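PDB 4BU0: S-M checkpoint control protein rad4 from Schizosaccharomyces pombe, which acts as a signalling adaptor essential for DNA replication and for the S-M checkpoint, its BRCT1,2 domains binding phosphorylated sites of crb2. Local coordinates for residues Gly50-Pro55 / Val139-Ala144; Ala60-Pro65 / Pro180-Leu185; Leu168-Ser171 / Val177-Pro180. One frame throughout, in Å; residues are numbered along the deposited sequence. Where two conformers were deposited one is given.

Contact 1: Gly50-Pro55 / Val139-Ala144; sequences GDFDTP and VTHLIA
The loop at Phe52 meets the entry into strand 141-144, at Thr140 and His141, across a wide backbone gap: Phe52 CA and Thr140 CA stand 10.5 Å apart, no hydrogen bond spans it, and only side chains of Phe52, Thr140 and His141 meet across it. Phe52 does the reaching. Its CB bond points toward the strand, and chi1 of 62°, with CG between the backbone N and the carbonyl carbon, sets the ring so that its far end arrives first. The CZ corner carries most of the touching: it lies 4.0 Å from Thr140 CB, which sits at the ring's edge, and Thr140 CG2 is hardly farther off. On the histidine side, Phe52 CZ comes to 3.9 Å from His141 CE1, and CE1 of the phenyl ring approaches the same carbon. The two rings are inclined at 44° with centroids 5.6 Å apart, neither stacked nor edge-to-face. Strand 141-144 is third in order across the parallel sheet of the second BRCT domain, and Gly50 closes the matching VTHLIAG sequence of the first, so the contact sets the loop after strand 46-49 of the first repeat against the start of the equivalent strand of the second. The imidazole is fixed by its neighbours: Thr140 OG1 and His141 ND1 are 2.7 Å apart in a hydrogen bond in which either could be the donor, OG1 also bonds the backbone N of Arg106, and Trp167 stacks on the His141 ring. At the other end of the loop, Thr54 is the N-cap of helix 55-63, its OG1 bonded to Tyr57 N.

Contact 2: Ala60-Pro65 / Pro180-Leu185; sequences AAKSRP and PQYFQL
Lys62 and Tyr182 meet at the surface through a hydrogen bond from Lys62 NZ to Tyr182 OH of 2.7 Å, although Lys62 CA and Tyr182 CA are 11.2 Å apart. The lysine leaves helix 55-63 with CG anti to the backbone N (chi1 -166°), then bends at chi3 (-94°), which brings CE as well as NZ up to the phenol: CE is 3.1 Å from Tyr182 OH. NZ arrives at the ring's edge, near its plane, and the two side chains cross at about a right angle. Glu179 adds a long, weak ion pair to the ammonium group. Tyr182 is steadied from one face by its neighbour, for Gln181 CG lies 3.9 Å above the ring plane, over the centre. The amide of Gln181 turns toward Glu179, where NE2 bonds OE1, and does not bond the lysine. Behind the pair, Gln184 NE2 donates to Gln181 O over 2.8 Å at a nearly straight 172°, in the carbonyl plane and on a lone pair. Phe183 N to Pro180 O, 3.0 Å, closes a type I beta turn with Gln181 and Tyr182 at its corners. The contact thus bridges the two halves of a tandem BRCT module, tying the end of a first-domain helix to the C-terminal turn that follows the last helix of the second domain.

Contact 3: Leu168-Ser171 / Val177-Pro180; sequences LWQS and VLEP
Ser171 and Leu178 join the last helix of the second BRCT domain, 166-174, to the chain that folds back along it on the way to the C terminus. The backbones come close where the chain returns, with Ser171 CA and Val177 CA 5.0 Å apart. The key bond runs from Leu178 N to Ser171 OG, 3.1 Å long and 159° at the hydrogen. With OG placed beside its own backbone N (chi1 -69°), Ser171 also donates back to Trp167 O one helical turn earlier, so a single buried hydroxyl serves the helix and the returning chain. From Leu178 the side chain then runs over the helix surface. Its CB lies 3.7 Å from Ser171 OG; CG keeps the same distance from that oxygen and is 4.1 Å from Ser171 CA. Beyond the branch, CD1 reaches Gln170, the residue before Ser171 in the helix, resting on its backbone C as well as on its CB. Replacing Ser171 by an alanine would probably leave Leu178 N without its acceptor and open a small gap beneath Leu178 CB and CG. The amide of Gln170 is directed to Glu166, so its contribution here is aliphatic, while Leu178 O is bonded by Trp167 NE1, a second tie of this residue to the helix. At the tip, Leu178 CD1 meets Gln170 CB at 3.7 Å.

In the fold
Contacts 1 and 2 join the first BRCT domain to the second; contact 3 lies within the second, beside them. Contacts 2 and 3 are nearest, their centres about 6 Å apart; they share Pro180, and Phe183 CE2 of contact 2 packs on Leu178 CB of contact 3 at 3.8 Å. Val177 links contact 3 to both others: its CG1 lies 3.7 Å from Phe52 CD1 of contact 1, and its carbonyl O is 3.8 Å from Ala61 CB in 60-65. Contact 1 is centred about 9 Å from contact 3 and 11 Å from contact 2. Helix 55-63 connects the first-domain segments of contacts 1 and 2; Pro55, its first residue, and Arg64, just past its end, each pack on an apolar side chain of the bound Crb2 phosphopeptide.

Contact 1: Gly50-Pro55 / Val139-Ala144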
ATOM      1  N   GLY A  50       2.344  -4.279  -5.491  1.00  9.87           N
ATOM      2  CA  GLY A  50       2.318  -5.433  -4.599  1.00 10.39           C
ATOM      3  C   GLY A  50       2.907  -5.142  -3.236  1.00 12.25           C
ATOM      4  O   GLY A  50       2.974  -6.042  -2.390  1.00 13.97           O
ATOM      5  N   ASP A  51       3.339  -3.876  -3.025  1.00  9.32           N
ATOM      6  CA  ASP A  51       3.978  -3.383  -1.799  0.58 10.07           C
ATOM      7  C   ASP A  51       4.007  -1.874  -1.836  1.00 14.15           C
ATOM      8  O   ASP A  51       3.929  -1.295  -2.922  1.00 14.28           O
ATOM      9  CB  ASP A  51       5.418  -3.935  -1.692  0.58 12.61           C
ATOM     10  CG  ASP A  51       6.051  -3.858  -0.312  0.58 18.02           C
ATOM     11  OD1 ASP A  51       5.314  -3.609   0.670  0.58 16.04           O
ATOM     12  OD2 ASP A  51       7.262  -4.143  -0.200  0.58 22.22           O
ATOM     13  N   PHE A  52       4.149  -1.230  -0.682  1.00 11.05           N
ATOM     14  CA  PHE A  52       4.269   0.219  -0.596  1.00 10.62           C
ATOM     15  C   PHE A  52       5.734   0.636  -0.467  1.00 12.07           C
ATOM     16  O   PHE A  52       6.041   1.805  -0.696  1.00 12.28           O
ATOM     17  CB  PHE A  52       3.478   0.760   0.623  1.00 11.52           C
ATOM     18  CG  PHE A  52       4.005   0.233   1.942  1.00 11.19           C
ATOM     19  CD1 PHE A  52       5.031   0.882   2.604  1.00 11.83           C
ATOM     20  CD2 PHE A  52       3.485  -0.923   2.503  1.00 12.42           C
ATOM     21  CE1 PHE A  52       5.566   0.353   3.793  1.00 11.69           C
ATOM     22  CE2 PHE A  52       4.003  -1.438   3.694  1.00 13.41           C
ATOM     23  CZ  PHE A  52       5.036  -0.795   4.330  1.00 12.38           C
ATOM     24  N   ASP A  53       6.634  -0.289  -0.054  1.00 12.20           N
ATOM     25  CA  ASP A  53       8.019   0.071   0.215  1.00 12.68           C
ATOM     26  C   ASP A  53       8.885  -0.082  -1.026  1.00 17.91           C
ATOM     27  O   ASP A  53       9.784  -0.929  -1.070  1.00 18.59           O
ATOM     28  CB  ASP A  53       8.588  -0.765   1.375  1.00 14.74           C
ATOM     29  CG  ASP A  53       9.890  -0.209   1.918  1.00 24.90           C
ATOM     30  OD1 ASP A  53      10.280   0.908   1.501  1.00 23.14           O
ATOM     31  OD2 ASP A  53      10.516  -0.886   2.769  1.00 31.78           O
ATOM     32  N   THR A  54       8.581   0.710  -2.045  1.00 14.06           N
ATOM     33  CA  THR A  54       9.364   0.724  -3.282  1.00 12.72           C
ATOM     34  C   THR A  54       9.539   2.149  -3.783  1.00 14.53           C
ATOM     35  O   THR A  54       8.647   2.984  -3.612  1.00 14.13           O
ATOM     36  CB  THR A  54       8.718  -0.117  -4.426  1.00 17.07           C
ATOM     37  OG1 THR A  54       7.643   0.627  -5.011  1.00 13.86           O
ATOM     38  CG2 THR A  54       8.285  -1.521  -4.002  1.00 17.99           C
ATOM     39  N   PRO A  55      10.626   2.419  -4.542  1.00 14.42           N
ATOM     40  CA  PRO A  55      10.798   3.754  -5.119  1.00 14.13           C
ATOM     41  C   PRO A  55       9.647   4.201  -6.049  1.00 13.62           C
ATOM     42  O   PRO A  55       9.265   5.381  -6.033  1.00 14.92           O
ATOM     43  CB  PRO A  55      12.106   3.611  -5.909  1.00 16.08           C
ATOM     44  CG  PRO A  55      12.867   2.589  -5.174  1.00 20.69           C
ATOM     45  CD  PRO A  55      11.825   1.580  -4.764  1.00 16.72           C
ATOM     46  N   VAL A 139       6.667  -5.908  12.083  1.00  9.43           N
ATOM     47  CA  VAL A 139       5.767  -4.756  12.072  1.00  7.76           C
ATOM     48  C   VAL A 139       6.371  -3.691  11.167  1.00  9.88           C
ATOM     49  O   VAL A 139       7.606  -3.483  11.151  1.00  9.66           O
ATOM     50  CB  VAL A 139       5.551  -4.264  13.529  1.00  8.66           C
ATOM     51  CG1 VAL A 139       5.024  -2.822  13.598  1.00  8.75           C
ATOM     52  CG2 VAL A 139       4.634  -5.240  14.291  1.00  9.11           C
ATOM     53  N   THR A 140       5.510  -2.992  10.402  1.00  7.65           N
ATOM     54  CA  THR A 140       5.998  -1.980   9.479  1.00  6.97           C
ATOM     55  C   THR A 140       5.911  -0.580  10.077  1.00  8.91           C
ATOM     56  O   THR A 140       6.689   0.314   9.705  1.00  9.22           O
ATOM     57  CB  THR A 140       5.242  -2.039   8.141  1.00  9.35           C
ATOM     58  OG1 THR A 140       3.857  -1.725   8.326  1.00  8.33           O
ATOM     59  CG2 THR A 140       5.386  -3.421   7.457  1.00  9.69           C
ATOM     60  N   HIS A 141       4.897  -0.361  10.949  1.00  6.68           N
ATOM     61  CA  HIS A 141       4.689   0.946  11.557  1.00  6.55           C
ATOM     62  C   HIS A 141       4.246   0.803  12.968  1.00  7.97           C
ATOM     63  O   HIS A 141       3.284   0.090  13.221  1.00  7.74           O
ATOM     64  CB  HIS A 141       3.597   1.760  10.814  1.00  6.98           C
ATOM     65  CG  HIS A 141       3.909   2.013   9.365  1.00  7.94           C
ATOM     66  ND1 HIS A 141       3.729   1.020   8.402  1.00  9.13           N
ATOM     67  CD2 HIS A 141       4.431   3.119   8.770  1.00  9.46           C
ATOM     68  CE1 HIS A 141       4.113   1.569   7.242  1.00  8.99           C
ATOM     69  NE2 HIS A 141       4.543   2.830   7.420  1.00  8.90           N
ATOM     70  N   LEU A 142       4.924   1.506  13.872  1.00  6.60           N
ATOM     71  CA  LEU A 142       4.467   1.616  15.243  1.00  6.49           C
ATOM     72  C   LEU A 142       3.899   3.022  15.424  1.00  8.43           C
ATOM     73  O   LEU A 142       4.654   3.974  15.280  1.00  7.71           O
ATOM     74  CB  LEU A 142       5.652   1.381  16.216  1.00  6.30           C
ATOM     75  CG  LEU A 142       5.302   1.638  17.687  1.00  7.92           C
ATOM     76  CD1 LEU A 142       4.303   0.645  18.194  1.00  9.20           C
ATOM     77  CD2 LEU A 142       6.572   1.629  18.559  1.00  9.31           C
ATOM     78  N   ILE A 143       2.597   3.146  15.700  1.00  7.02           N
ATOM     79  CA  ILE A 143       2.007   4.460  15.964  1.00  6.10           C
ATOM     80  C   ILE A 143       2.140   4.691  17.451  1.00  8.99           C
ATOM     81  O   ILE A 143       1.604   3.898  18.248  1.00  7.60           O
ATOM     82  CB  ILE A 143       0.542   4.512  15.499  1.00  6.87           C
ATOM     83  CG1 ILE A 143       0.432   4.254  13.967  1.00  7.67           C
ATOM     84  CG2 ILE A 143      -0.046   5.889  15.891  1.00  9.01           C
ATOM     85  CD1 ILE A 143      -1.023   4.099  13.500  1.00  8.54           C
ATOM     86  N   ALA A 144       2.842   5.757  17.833  1.00  8.66           N
ATOM     87  CA  ALA A 144       3.146   6.000  19.233  1.00  9.04           C
ATOM     88  C   ALA A 144       2.522   7.281  19.736  1.00 13.45           C
ATOM     89  O   ALA A 144       2.544   8.280  19.022  1.00 13.46           O
ATOM     90  CB  ALA A 144       4.661   6.077  19.410  1.00 10.42           C
TER

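Contact 2: Ala60-Pro65 / Pro180-Leu185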
ATOM      1  N   ALA A  60       4.899   7.868  -6.718  1.00 12.92           N
ATOM      2  CA  ALA A  60       3.496   8.136  -6.976  1.00 12.73           C
ATOM      3  C   ALA A  60       2.811   8.742  -5.756  1.00 16.61           C
ATOM      4  O   ALA A  60       2.034   9.677  -5.906  1.00 16.60           O
ATOM      5  CB  ALA A  60       2.783   6.849  -7.394  1.00 13.73           C
ATOM      6  N   ALA A  61       3.117   8.222  -4.543  1.00 13.86           N
ATOM      7  CA  ALA A  61       2.476   8.732  -3.322  1.00 14.94           C
ATOM      8  C   ALA A  61       2.854  10.161  -3.023  1.00 19.45           C
ATOM      9  O   ALA A  61       2.042  10.898  -2.490  1.00 18.98           O
ATOM     10  CB  ALA A  61       2.849   7.865  -2.131  1.00 15.51           C
ATOM     11  N   LYS A  62       4.078  10.541  -3.336  1.00 19.51           N
ATOM     12  CA  LYS A  62       4.555  11.875  -3.008  1.00 21.47           C
ATOM     13  C   LYS A  62       4.240  12.901  -4.091  1.00 27.82           C
ATOM     14  O   LYS A  62       3.806  14.008  -3.768  1.00 28.62           O
ATOM     15  CB  LYS A  62       6.070  11.804  -2.782  1.00 25.10           C
ATOM     16  CG  LYS A  62       6.665  13.030  -2.104  1.00 32.34           C
ATOM     17  CD  LYS A  62       8.158  12.861  -1.851  1.00 34.66           C
ATOM     18  CE  LYS A  62       8.423  12.327  -0.460  1.00 33.33           C
ATOM     19  NZ  LYS A  62       9.877  12.128  -0.195  1.00 31.50           N
ATOM     20  N   SER A  63       4.442  12.538  -5.375  1.00 24.27           N
ATOM     21  CA  SER A  63       4.387  13.492  -6.484  1.00 24.41           C
ATOM     22  C   SER A  63       3.278  13.310  -7.537  1.00 27.38           C
ATOM     23  O   SER A  63       3.079  14.229  -8.344  1.00 25.90           O
ATOM     24  CB  SER A  63       5.714  13.443  -7.236  1.00 29.79           C
ATOM     25  OG  SER A  63       6.836  13.387  -6.368  1.00 36.82           O
ATOM     26  N   ARG A  64       2.612  12.143  -7.599  1.00 21.92           N
ATOM     27  CA  ARG A  64       1.635  11.933  -8.668  1.00 19.77           C
ATOM     28  C   ARG A  64       0.283  11.384  -8.162  1.00 19.98           C
ATOM     29  O   ARG A  64      -0.045  10.227  -8.457  1.00 16.77           O
ATOM     30  CB  ARG A  64       2.236  11.003  -9.747  1.00 18.01           C
ATOM     31  CG  ARG A  64       3.447  11.561 -10.523  1.00 23.83           C
ATOM     32  CD  ARG A  64       3.089  12.713 -11.461  1.00 25.73           C
ATOM     33  NE  ARG A  64       2.036  12.318 -12.401  1.00 29.20           N
ATOM     34  CZ  ARG A  64       2.256  11.782 -13.596  1.00 36.90           C
ATOM     35  NH1 ARG A  64       3.496  11.622 -14.045  1.00 26.71           N
ATOM     36  NH2 ARG A  64       1.236  11.417 -14.361  1.00 26.90           N
ATOM     37  N   PRO A  65      -0.571  12.217  -7.520  1.00 17.67           N
ATOM     38  CA  PRO A  65      -1.875  11.724  -7.035  1.00 17.51           C
ATOM     39  C   PRO A  65      -2.862  11.357  -8.137  1.00 18.52           C
ATOM     40  O   PRO A  65      -3.859  10.687  -7.868  1.00 20.37           O
ATOM     41  CB  PRO A  65      -2.416  12.894  -6.197  1.00 20.17           C
ATOM     42  CG  PRO A  65      -1.734  14.101  -6.776  1.00 23.91           C
ATOM     43  CD  PRO A  65      -0.360  13.634  -7.132  1.00 19.92           C
ATOM     44  N   PRO A 180       7.465   7.806   6.519  1.00  8.94           N
ATOM     45  CA  PRO A 180       7.411   8.040   7.974  1.00  8.81           C
ATOM     46  C   PRO A 180       8.143   9.279   8.477  1.00 11.89           C
ATOM     47  O   PRO A 180       7.778   9.780   9.537  1.00 11.38           O
ATOM     48  CB  PRO A 180       8.093   6.778   8.548  1.00 11.25           C
ATOM     49  CG  PRO A 180       9.099   6.387   7.459  1.00 13.52           C
ATOM     50  CD  PRO A 180       8.273   6.611   6.190  1.00  9.84           C
ATOM     51  N   GLN A 181       9.170   9.754   7.756  1.00 11.06           N
ATOM     52  CA  GLN A 181       9.971  10.883   8.260  1.00 11.60           C
ATOM     53  C   GLN A 181       9.156  12.170   8.372  1.00 14.13           C
ATOM     54  O   GLN A 181       9.575  13.099   9.071  1.00 14.51           O
ATOM     55  CB  GLN A 181      11.226  11.112   7.400  1.00 13.73           C
ATOM     56  CG  GLN A 181      10.961  11.502   5.950  1.00 16.06           C
ATOM     57  CD  GLN A 181      10.816  10.328   4.999  1.00 15.23           C
ATOM     58  OE1 GLN A 181      10.478   9.213   5.402  1.00 14.54           O
ATOM     59  NE2 GLN A 181      11.116  10.556   3.711  1.00 16.91           N
ATOM     60  N   TYR A 182       7.988  12.210   7.735  1.00 10.72           N
ATOM     61  CA  TYR A 182       7.139  13.401   7.818  1.00  9.89           C
ATOM     62  C   TYR A 182       6.217  13.385   9.038  1.00 12.26           C
ATOM     63  O   TYR A 182       5.494  14.358   9.281  1.00 11.67           O
ATOM     64  CB  TYR A 182       6.313  13.538   6.540  1.00 10.90           C
ATOM     65  CG  TYR A 182       7.200  13.592   5.322  1.00 12.92           C
ATOM     66  CD1 TYR A 182       8.068  14.662   5.115  1.00 15.44           C
ATOM     67  CD2 TYR A 182       7.247  12.531   4.426  1.00 13.82           C
ATOM     68  CE1 TYR A 182       8.926  14.695   4.019  1.00 16.95           C
ATOM     69  CE2 TYR A 182       8.078  12.564   3.309  1.00 14.40           C
ATOM     70  CZ  TYR A 182       8.924  13.642   3.118  1.00 20.10           C
ATOM     71  OH  TYR A 182       9.753  13.677   2.032  1.00 21.25           O
ATOM     72  N   PHE A 183       6.222  12.276   9.788  1.00  8.93           N
ATOM     73  CA  PHE A 183       5.306  12.085  10.902  1.00  8.32           C
ATOM     74  C   PHE A 183       6.046  11.626  12.150  1.00 11.63           C
ATOM     75  O   PHE A 183       5.581  10.753  12.877  1.00 12.36           O
ATOM     76  CB  PHE A 183       4.207  11.059  10.509  1.00  8.35           C
ATOM     77  CG  PHE A 183       3.441  11.499   9.282  1.00  7.97           C
ATOM     78  CD1 PHE A 183       2.458  12.479   9.371  1.00  9.33           C
ATOM     79  CD2 PHE A 183       3.765  10.996   8.024  1.00  9.03           C
ATOM     80  CE1 PHE A 183       1.819  12.947   8.221  1.00  8.87           C
ATOM     81  CE2 PHE A 183       3.099  11.441   6.885  1.00 10.34           C
ATOM     82  CZ  PHE A 183       2.124  12.405   6.987  1.00  8.43           C
ATOM     83  N   GLN A 184       7.196  12.245  12.425  1.00 10.84           N
ATOM     84  CA  GLN A 184       7.985  11.899  13.609  1.00 12.38           C
ATOM     85  C   GLN A 184       7.366  12.484  14.861  1.00 16.50           C
ATOM     86  O   GLN A 184       6.719  13.531  14.819  1.00 17.37           O
ATOM     87  CB  GLN A 184       9.424  12.439  13.445  1.00 13.73           C
ATOM     88  CG  GLN A 184      10.154  11.892  12.217  1.00 22.70           C
ATOM     89  CD  GLN A 184      11.520  12.520  12.000  1.00 44.88           C
ATOM     90  OE1 GLN A 184      12.408  12.447  12.854  1.00 42.58           O
ATOM     91  NE2 GLN A 184      11.738  13.122  10.836  1.00 30.55           N
ATOM     92  N   LEU A 185       7.593  11.827  15.995  1.00 14.77           N
ATOM     93  CA  LEU A 185       7.113  12.325  17.278  1.00 18.94           C
ATOM     94  C   LEU A 185       7.939  13.539  17.735  1.00 26.69           C
ATOM     95  O   LEU A 185       9.083  13.684  17.295  1.00 24.35           O
ATOM     96  CB  LEU A 185       7.196  11.210  18.309  1.00 19.41           C
ATOM     97  CG  LEU A 185       5.880  10.445  18.485  1.00 25.03           C
ATOM     98  CD1 LEU A 185       5.654   9.442  17.360  1.00 25.13           C
ATOM     99  CD2 LEU A 185       5.905   9.684  19.742  1.00 30.06           C
TER

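Contact 3: Leu168-Ser171 / Val177-Pro180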
ATOM      1  N   LEU A 168      -1.365   7.940   9.853  1.00  6.59           N
ATOM      2  CA  LEU A 168      -2.499   7.144   9.453  1.00  6.82           C
ATOM      3  C   LEU A 168      -3.591   7.990   8.819  1.00  8.88           C
ATOM      4  O   LEU A 168      -4.118   7.619   7.763  1.00  8.66           O
ATOM      5  CB  LEU A 168      -3.043   6.411  10.699  1.00  6.61           C
ATOM      6  CG  LEU A 168      -4.299   5.545  10.457  1.00  8.12           C
ATOM      7  CD1 LEU A 168      -4.008   4.395   9.492  1.00  9.23           C
ATOM      8  CD2 LEU A 168      -4.809   4.975  11.792  1.00  9.45           C
ATOM      9  N   TRP A 169      -3.913   9.106   9.441  1.00  7.32           N
ATOM     10  CA  TRP A 169      -4.976   9.916   8.905  1.00  7.36           C
ATOM     11  C   TRP A 169      -4.634  10.485   7.544  1.00  9.35           C
ATOM     12  O   TRP A 169      -5.444  10.456   6.689  1.00 10.14           O
ATOM     13  CB  TRP A 169      -5.389  11.009   9.885  1.00  7.91           C
ATOM     14  CG  TRP A 169      -5.717  10.551  11.289  1.00  9.29           C
ATOM     15  CD1 TRP A 169      -5.358  11.179  12.414  1.00 11.86           C
ATOM     16  CD2 TRP A 169      -6.475   9.407  11.692  1.00 10.35           C
ATOM     17  NE1 TRP A 169      -5.814  10.496  13.501  1.00 12.42           N
ATOM     18  CE2 TRP A 169      -6.498   9.406  13.069  1.00 13.07           C
ATOM     19  CE3 TRP A 169      -7.119   8.384  11.025  1.00 12.86           C
ATOM     20  CZ2 TRP A 169      -7.134   8.421  13.782  1.00 14.04           C
ATOM     21  CZ3 TRP A 169      -7.741   7.430  11.757  1.00 15.41           C
ATOM     22  CH2 TRP A 169      -7.722   7.458  13.098  1.00 15.25           C
ATOM     23  N   GLN A 170      -3.417  10.987   7.405  1.00  7.02           N
ATOM     24  CA  GLN A 170      -3.064  11.548   6.100  1.00  6.19           C
ATOM     25  C   GLN A 170      -2.913  10.457   5.029  1.00  8.67           C
ATOM     26  O   GLN A 170      -3.198  10.732   3.863  1.00 10.06           O
ATOM     27  CB  GLN A 170      -1.800  12.410   6.198  1.00  6.85           C
ATOM     28  CG  GLN A 170      -2.109  13.716   6.933  1.00  7.48           C
ATOM     29  CD  GLN A 170      -1.026  14.766   6.717  1.00 10.27           C
ATOM     30  OE1 GLN A 170      -0.314  14.772   5.701  1.00 11.65           O
ATOM     31  NE2 GLN A 170      -0.889  15.663   7.694  1.00 10.16           N
ATOM     32  N   SER A 171      -2.434   9.237   5.398  1.00  6.46           N
ATOM     33  CA  SER A 171      -2.307   8.153   4.416  1.00  5.81           C
ATOM     34  C   SER A 171      -3.686   7.753   3.938  1.00  9.01           C
ATOM     35  O   SER A 171      -3.899   7.595   2.733  1.00 10.18           O
ATOM     36  CB  SER A 171      -1.595   6.946   5.036  1.00  7.13           C
ATOM     37  OG  SER A 171      -0.225   7.231   5.282  1.00  8.73           O
ATOM     38  N   VAL A 177       0.117   4.912   1.351  1.00  9.20           N
ATOM     39  CA  VAL A 177       1.023   4.946   2.490  1.00  9.08           C
ATOM     40  C   VAL A 177       1.986   6.079   2.286  1.00 10.47           C
ATOM     41  O   VAL A 177       2.669   6.136   1.247  1.00 11.55           O
ATOM     42  CB  VAL A 177       1.793   3.616   2.615  1.00 10.21           C
ATOM     43  CG1 VAL A 177       2.907   3.699   3.681  1.00  9.93           C
ATOM     44  CG2 VAL A 177       0.825   2.476   2.922  1.00 10.90           C
ATOM     45  N   LEU A 178       2.056   6.981   3.267  1.00  9.09           N
ATOM     46  CA  LEU A 178       3.015   8.089   3.208  1.00  8.07           C
ATOM     47  C   LEU A 178       4.280   7.731   3.969  1.00 11.66           C
ATOM     48  O   LEU A 178       4.271   6.881   4.862  1.00  9.96           O
ATOM     49  CB  LEU A 178       2.405   9.381   3.754  1.00  8.39           C
ATOM     50  CG  LEU A 178       1.126   9.800   3.027  1.00 10.51           C
ATOM     51  CD1 LEU A 178       0.486  11.041   3.693  1.00 11.20           C
ATOM     52  CD2 LEU A 178       1.376  10.052   1.534  1.00 11.78           C
ATOM     53  N   GLU A 179       5.386   8.393   3.625  1.00  9.61           N
ATOM     54  CA  GLU A 179       6.686   8.102   4.222  1.00  9.77           C
ATOM     55  C   GLU A 179       6.720   8.555   5.683  1.00  9.75           C
ATOM     56  O   GLU A 179       6.102   9.566   6.059  1.00 10.23           O
ATOM     57  CB  GLU A 179       7.819   8.719   3.392  1.00 11.23           C
ATOM     58  CG  GLU A 179       8.051   7.898   2.135  1.00 12.43           C
ATOM     59  CD  GLU A 179       9.117   8.482   1.227  1.00 21.84           C
ATOM     60  OE1 GLU A 179      10.280   8.600   1.682  1.00 24.72           O
ATOM     61  OE2 GLU A 179       8.784   8.864   0.081  1.00 16.53           O
ATOM     62  N   PRO A 180       7.465   7.806   6.519  1.00  8.94           N
ATOM     63  CA  PRO A 180       7.411   8.040   7.974  1.00  8.81           C
ATOM     64  C   PRO A 180       8.143   9.279   8.477  1.00 11.89           C
ATOM     65  O   PRO A 180       7.778   9.780   9.537  1.00 11.38           O
ATOM     66  CB  PRO A 180       8.093   6.778   8.548  1.00 11.25           C
ATOM     67  CG  PRO A 180       9.099   6.387   7.459  1.00 13.52           C
ATOM     68  CD  PRO A 180       8.273   6.611   6.190  1.00  9.84           C
TER